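Local coordinates for CADD-like protein of unknown function (PDB 3B5O), which is of unknown function but resembles the chlamydial protein CADD and probably shares the heme oxygenase-like helical fold, at residues 40-45 against 107-112; 54-59 against 84-89; 69-74 against 137-142. All coordinates share one frame; numbering follows the deposited sequence. Where two conformers were deposited one is given.

Contact 1. Residues 40-45 against 107-112; sequences QIAYVM and LGVAVK
Ala42 and Val109 make the apolar part of this contact. The methyl CB of Ala42 meets one branch of Val109, with CB to CG2 at 3.9 Å. Both side chains set off toward the other segment. Val109 has CG1 anti to the backbone N (chi1 171°), which leaves CG2 beside that N and in touch with Ala42. The CA atoms of Ala42 and Val109 are 6.8 Å apart, consistent with the small alanine side chain. Phe38 and Gln46 of the same long helix also touch Val109.

A second, looser touch is between side chain and backbone. Val111 CG1 lies 4.4 Å from Met45 O, about one turn further along the helix. Met45 is a selenomethionine, and its side chain packs on Leu163.

The two segments share no hydrogen bond. One residue past 40-45, Gln46 NE2 hydrogen-bonds Ala110 O and ties the loop to the helix. Within the loop, Val111 O is hydrogen-bonded to Thr114 OG1. Gly108 takes a positive phi (67°) where helix 95-107 ends, and the chain then runs extended through Val109 and Ala110.

All four touching residues are buried. The contact lays the loop that joins helices 95-107 and 118-131 on the start of helix 38-68, in a helical fold probably of the heme oxygenase-like type.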
# COMPACT_ATOMS: atom_id res chain seq x y z
N GLN A 40 4.59 7.24 19.45
CA GLN A 40 3.71 6.16 19.00
C GLN A 40 3.34 6.29 17.53
O GLN A 40 3.30 5.28 16.81
CB GLN A 40 2.46 6.08 19.90
CG GLN A 40 2.80 5.56 21.28
CD GLN A 40 1.69 5.75 22.29
OE1 GLN A 40 0.93 6.71 22.22
NE2 GLN A 40 1.59 4.82 23.24
N ILE A 41 3.06 7.50 17.06
CA ILE A 41 2.73 7.71 15.65
C ILE A 41 4.01 7.62 14.79
O ILE A 41 3.97 7.13 13.66
CB ILE A 41 1.93 9.02 15.43
CG1 ILE A 41 0.65 8.97 16.26
CG2 ILE A 41 1.60 9.24 13.95
CD1 ILE A 41 -0.23 7.72 16.07
N ALA A 42 5.15 8.02 15.33
CA ALA A 42 6.42 7.80 14.63
C ALA A 42 6.66 6.31 14.41
O ALA A 42 7.14 5.91 13.34
CB ALA A 42 7.58 8.45 15.41
N TYR A 43 6.34 5.49 15.41
CA TYR A 43 6.44 4.03 15.30
C TYR A 43 5.57 3.53 14.17
O TYR A 43 6.00 2.68 13.37
CB TYR A 43 6.04 3.35 16.61
CG TYR A 43 5.85 1.87 16.52
CD1 TYR A 43 6.92 1.00 16.62
CD2 TYR A 43 4.60 1.33 16.25
CE1 TYR A 43 6.74 -0.38 16.51
CE2 TYR A 43 4.41 -0.03 16.15
CZ TYR A 43 5.48 -0.89 16.27
OH TYR A 43 5.34 -2.26 16.16
N VAL A 44 4.33 4.01 14.09
CA VAL A 44 3.47 3.62 12.99
C VAL A 44 4.12 3.95 11.63
O VAL A 44 4.09 3.13 10.71
CB VAL A 44 2.07 4.30 13.10
CG1 VAL A 44 1.26 4.11 11.80
CG2 VAL A 44 1.32 3.79 14.34
N MSE A 45 4.70 5.14 11.50
CA MSE A 45 5.31 5.55 10.25
C MSE A 45 6.55 4.74 9.91
O MSE A 45 6.79 4.43 8.74
CB MSE A 45 5.63 7.05 10.26
CG MSE A 45 4.39 7.95 10.09
SE MSE A 45 3.27 7.46 8.56
CE MSE A 45 4.69 7.56 7.31
N LEU A 107 11.56 15.15 10.66
CA LEU A 107 11.23 14.73 12.02
C LEU A 107 12.38 14.17 12.85
O LEU A 107 12.23 13.99 14.06
CB LEU A 107 10.15 13.65 11.96
CG LEU A 107 8.86 14.01 11.24
CD1 LEU A 107 7.97 12.77 11.11
CD2 LEU A 107 8.13 15.15 11.97
N GLY A 108 13.51 13.87 12.22
CA GLY A 108 14.55 13.11 12.90
C GLY A 108 14.09 11.69 13.20
O GLY A 108 14.62 11.04 14.11
N VAL A 109 13.11 11.21 12.45
CA VAL A 109 12.61 9.85 12.59
C VAL A 109 13.33 9.03 11.54
O VAL A 109 13.12 9.22 10.34
CB VAL A 109 11.07 9.76 12.38
CG1 VAL A 109 10.61 8.29 12.33
CG2 VAL A 109 10.35 10.49 13.50
N ALA A 110 14.20 8.15 12.01
CA ALA A 110 14.92 7.23 11.14
C ALA A 110 14.02 6.03 10.87
O ALA A 110 13.47 5.46 11.82
CB ALA A 110 16.20 6.78 11.83
N VAL A 111 13.81 5.69 9.59
CA VAL A 111 13.04 4.48 9.24
C VAL A 111 13.83 3.44 8.46
O VAL A 111 13.42 2.29 8.41
CB VAL A 111 11.73 4.77 8.41
CG1 VAL A 111 10.90 5.86 9.06
CG2 VAL A 111 12.05 5.12 6.97
N LYS A 112 14.94 3.84 7.85
CA LYS A 112 15.81 2.88 7.22
C LYS A 112 16.34 1.96 8.31
O LYS A 112 16.52 2.35 9.47
CB LYS A 112 16.93 3.57 6.44
CG LYS A 112 16.42 4.23 5.16
CD LYS A 112 17.50 5.04 4.45

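Contact 2. Residues 54-59 against 84-89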
# COMPACT_ATOMS: atom_id res chain seq x y z
N GLU A 54 8.62 -3.17 0.27
CA GLU A 54 8.36 -4.54 -0.08
C GLU A 54 7.41 -4.72 -1.25
O GLU A 54 7.50 -5.72 -1.97
CB GLU A 54 7.86 -5.29 1.15
CG GLU A 54 8.89 -5.35 2.26
CD GLU A 54 10.12 -6.11 1.85
OE1 GLU A 54 10.01 -7.27 1.39
OE2 GLU A 54 11.20 -5.52 1.92
N LEU A 55 6.52 -3.76 -1.45
CA LEU A 55 5.56 -3.88 -2.55
C LEU A 55 6.24 -3.90 -3.92
O LEU A 55 5.69 -4.45 -4.85
CB LEU A 55 4.48 -2.81 -2.47
CG LEU A 55 3.38 -2.99 -1.42
CD1 LEU A 55 2.55 -1.72 -1.35
CD2 LEU A 55 2.51 -4.25 -1.76
N VAL A 56 7.45 -3.35 -4.05
CA VAL A 56 8.15 -3.41 -5.33
C VAL A 56 8.45 -4.89 -5.66
O VAL A 56 8.19 -5.35 -6.78
CB VAL A 56 9.39 -2.56 -5.34
CG1 VAL A 56 10.04 -2.63 -6.71
CG2 VAL A 56 9.06 -1.10 -4.99
N GLY A 57 8.97 -5.62 -4.68
CA GLY A 57 9.23 -7.04 -4.87
C GLY A 57 7.97 -7.84 -5.13
O GLY A 57 7.99 -8.77 -5.95
N PHE A 58 6.86 -7.51 -4.45
CA PHE A 58 5.62 -8.23 -4.75
C PHE A 58 5.15 -7.93 -6.17
O PHE A 58 4.65 -8.81 -6.86
CB PHE A 58 4.54 -7.91 -3.73
CG PHE A 58 4.82 -8.47 -2.37
CD1 PHE A 58 4.95 -9.83 -2.17
CD2 PHE A 58 4.88 -7.64 -1.26
CE1 PHE A 58 5.22 -10.34 -0.91
CE2 PHE A 58 5.13 -8.16 -0.01
CZ PHE A 58 5.30 -9.48 0.15
N THR A 59 5.31 -6.69 -6.61
CA THR A 59 4.93 -6.33 -7.99
C THR A 59 5.78 -7.12 -9.00
O THR A 59 5.27 -7.55 -10.05
CB THR A 59 5.05 -4.81 -8.21
OG1 THR A 59 4.22 -4.13 -7.26
CG2 THR A 59 4.59 -4.43 -9.61
N GLU A 84 8.94 3.10 -12.16
CA GLU A 84 8.51 4.34 -11.51
C GLU A 84 8.74 4.31 -10.00
O GLU A 84 9.30 5.23 -9.42
CB GLU A 84 7.04 4.63 -11.82
CG GLU A 84 6.51 5.87 -11.13
N GLU A 85 8.35 3.23 -9.33
CA GLU A 85 8.58 3.15 -7.90
C GLU A 85 10.07 3.21 -7.55
O GLU A 85 10.44 3.68 -6.49
CB GLU A 85 7.95 1.87 -7.29
CG GLU A 85 6.43 1.81 -7.39
CD GLU A 85 5.74 3.00 -6.76
OE1 GLU A 85 6.05 3.31 -5.59
OE2 GLU A 85 4.89 3.62 -7.45
N MSE A 86 10.93 2.73 -8.45
CA MSE A 86 12.37 2.75 -8.22
C MSE A 86 13.04 4.03 -8.72
O MSE A 86 14.26 4.15 -8.64
CB MSE A 86 13.00 1.51 -8.82
CG MSE A 86 12.50 0.21 -8.11
SE MSE A 86 13.34 -1.41 -8.73
CE MSE A 86 14.96 -1.28 -7.72
N GLY A 87 12.25 4.97 -9.22
CA GLY A 87 12.71 6.34 -9.48
C GLY A 87 12.71 6.87 -10.89
O GLY A 87 13.26 7.96 -11.12
N SER A 88 12.08 6.18 -11.84
CA SER A 88 12.20 6.56 -13.25
C SER A 88 11.63 7.95 -13.57
O SER A 88 12.00 8.55 -14.59
CB SER A 88 11.53 5.52 -14.14
OG SER A 88 10.14 5.56 -13.99
N THR A 89 10.71 8.45 -12.74
CA THR A 89 10.11 9.78 -12.98
C THR A 89 10.48 10.78 -11.87
O THR A 89 9.95 11.90 -11.84
CB THR A 89 8.58 9.69 -13.09
OG1 THR A 89 8.02 9.39 -11.81
CG2 THR A 89 8.18 8.61 -14.10
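Val56 meets Glu85 and Met86 with its two methyl branches, one for each partner. Its CG1 is anti to the backbone N (chi1 -178°), and CG2 stands beside that N. CG1 reaches Met86, at 4.0 Å from its CG. The selenium of this selenomethionine is little further off, with Met86 SE 4.1 Å from Val56 CG1. CG2 turns to Glu85 and lies 3.9 Å from its CB. Both partners pass Val56 at a slant, neither end-on nor side by side.

Glu85 offers only the base of its side chain to the valine. The chain bends at chi2 (-56°), and its carboxylate looks elsewhere: OE1 makes a weak hydrogen bond with His95 ND1. The backbones of Glu85 and His95 are also hydrogen-bonded. Met86 is exposed, and both it and Val56 touch a crystal neighbour.

The helix of Val56 has a side-chain bond of its own. Thr59 OG1 donates to Leu55 O at 2.8 Å, tilted 32° from the carbonyl plane. Thr59 N reaches the same Leu55 O at 2.9 Å from the opposite face, so one carbonyl is gripped twice by one residue. Thr59 also rests on Leu78 and Ile82, and Ile82 touches Val56 as well.

Helix 72-85 stops here. Gly87 has positive phi, and two bonds run back into the last turn, with Gly87 N to Glu84 O at 3.0 Å. The contact is thus the Schellman-ended C-terminus of one helix packed on its antiparallel neighbour. It lies at the end of the helical hairpin of 38-68 and 72-85 that is away from its connecting turn, against the middle of the longer helix.

Contact 3. Residues 69-74 against 137-142; sequences AGWNGV and YVLGAT
One residue before Leu139, which meets Trp71 and Val74, the carbonyl Val138 O is gripped twice. Thr142 OG1 donates to it at 2.8 Å from above the carbonyl plane, 39° out of it. Thr142 N gives the usual helical bond to the same Val138 O, at 2.9 Å. This helix, 135-163, here packs against the tight turn between two antiparallel helices, 38-68 and 72-85. The first ends in a Schellman motif at Gly70. Trp71 follows as the centre of an inverse gamma turn and the N-cap residue of the second.

Leu139 and the indole lie alongside each other, pointing opposite ways, with Leu139 CG 4.0 Å from Trp71 CZ3 on the six-membered ring. The Trp71 ring also stacks on Tyr198, whose OH bonds to Gly73 N, so one tyrosine contacts both the indole and the first turn of helix 72-85. Val195 touches Trp71, Val74 and Leu139 and helps to bury them.

Leu139 has chi1 -96°, away from a staggered value. Its CD1 faces Val74, and the two side chains meet tip to tip, with Leu139 CD1 just 3.6 Å from Val74 CG1.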
# COMPACT_ATOMS: atom_id res chain seq x y z
N ALA A 69 1.87 -16.58 -17.77
CA ALA A 69 0.54 -16.82 -18.33
C ALA A 69 0.38 -16.27 -19.74
O ALA A 69 -0.69 -16.41 -20.35
CB ALA A 69 -0.53 -16.20 -17.41
N GLY A 70 1.41 -15.61 -20.26
CA GLY A 70 1.34 -14.96 -21.57
C GLY A 70 0.62 -13.62 -21.57
O GLY A 70 0.25 -13.10 -22.63
N TRP A 71 0.42 -13.04 -20.38
CA TRP A 71 -0.20 -11.73 -20.28
C TRP A 71 0.86 -10.64 -20.48
O TRP A 71 1.21 -9.89 -19.57
CB TRP A 71 -0.86 -11.56 -18.90
CG TRP A 71 -2.05 -12.44 -18.63
CD1 TRP A 71 -2.44 -13.58 -19.29
CD2 TRP A 71 -3.01 -12.24 -17.60
NE1 TRP A 71 -3.58 -14.10 -18.73
CE2 TRP A 71 -3.95 -13.29 -17.68
CE3 TRP A 71 -3.17 -11.28 -16.58
CZ2 TRP A 71 -5.03 -13.39 -16.82
CZ3 TRP A 71 -4.25 -11.39 -15.72
CH2 TRP A 71 -5.16 -12.44 -15.84
N ASN A 72 1.38 -10.54 -21.70
CA ASN A 72 2.57 -9.73 -21.93
C ASN A 72 2.35 -8.25 -21.70
O ASN A 72 3.22 -7.56 -21.14
CB ASN A 72 3.10 -10.01 -23.35
CG ASN A 72 3.55 -11.44 -23.51
OD1 ASN A 72 4.26 -11.98 -22.67
ND2 ASN A 72 3.14 -12.06 -24.61
N GLY A 73 1.19 -7.74 -22.12
CA GLY A 73 0.86 -6.34 -21.89
C GLY A 73 0.80 -5.98 -20.42
O GLY A 73 1.14 -4.86 -20.03
N VAL A 74 0.34 -6.92 -19.61
CA VAL A 74 0.27 -6.73 -18.16
C VAL A 74 1.67 -6.73 -17.57
O VAL A 74 2.01 -5.87 -16.75
CB VAL A 74 -0.58 -7.83 -17.50
CG1 VAL A 74 -0.57 -7.69 -15.96
CG2 VAL A 74 -2.03 -7.80 -18.01
N TYR A 137 -5.74 -14.37 -9.65
CA TYR A 137 -5.80 -14.04 -8.24
C TYR A 137 -4.70 -13.07 -7.89
O TYR A 137 -4.93 -12.09 -7.18
CB TYR A 137 -5.64 -15.31 -7.44
CG TYR A 137 -5.88 -15.22 -5.95
CD1 TYR A 137 -4.87 -14.79 -5.09
CD2 TYR A 137 -7.08 -15.62 -5.38
CE1 TYR A 137 -5.05 -14.76 -3.74
CE2 TYR A 137 -7.27 -15.59 -4.02
CZ TYR A 137 -6.25 -15.16 -3.19
OH TYR A 137 -6.42 -15.15 -1.83
N VAL A 138 -3.50 -13.35 -8.38
CA VAL A 138 -2.34 -12.48 -8.08
C VAL A 138 -2.57 -11.08 -8.64
O VAL A 138 -2.24 -10.08 -7.98
CB VAL A 138 -1.03 -13.08 -8.62
CG1 VAL A 138 0.14 -12.08 -8.46
CG2 VAL A 138 -0.74 -14.38 -7.89
N LEU A 139 -3.12 -10.98 -9.85
CA LEU A 139 -3.38 -9.66 -10.41
C LEU A 139 -4.50 -8.93 -9.68
O LEU A 139 -4.51 -7.72 -9.65
CB LEU A 139 -3.61 -9.73 -11.93
CG LEU A 139 -2.36 -9.43 -12.75
CD1 LEU A 139 -1.92 -7.98 -12.59
CD2 LEU A 139 -1.21 -10.36 -12.41
N GLY A 140 -5.45 -9.68 -9.10
CA GLY A 140 -6.44 -9.05 -8.24
C GLY A 140 -5.80 -8.41 -7.02
O GLY A 140 -6.14 -7.29 -6.64
N ALA A 141 -4.91 -9.15 -6.37
CA ALA A 141 -4.18 -8.59 -5.23
C ALA A 141 -3.34 -7.38 -5.66
O ALA A 141 -3.20 -6.39 -4.91
CB ALA A 141 -3.31 -9.65 -4.59
N THR A 142 -2.75 -7.46 -6.84
CA THR A 142 -1.95 -6.37 -7.36
C THR A 142 -2.83 -5.15 -7.66
O THR A 142 -2.46 -4.02 -7.37
CB THR A 142 -1.18 -6.83 -8.62
OG1 THR A 142 -0.40 -7.99 -8.31
CG2 THR A 142 -0.24 -5.73 -9.16

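How the contacts relate
Contacts 1 and 3 are buried, and contact 2 lies at the surface. Contacts 1 and 2 share helix 38-68, with centres 21 Å apart. Contacts 2 and 3 share helix 72-85 and come within about 5 Å at their nearest atoms, without touching. Contacts 1 and 3 lie on opposite sides of the chain's centre, 34 Å apart between centres. All three interfaces are small and mainly apolar, without hydrogen bonds between their segments. In contact 1 a helix meets an irregular loop, and in contact 3 an aromatic ring joins the aliphatic groups. Contact 2 instead pairs valine with the carbon parts of a glutamate and a selenomethionine, in keeping with its exposure to solvent.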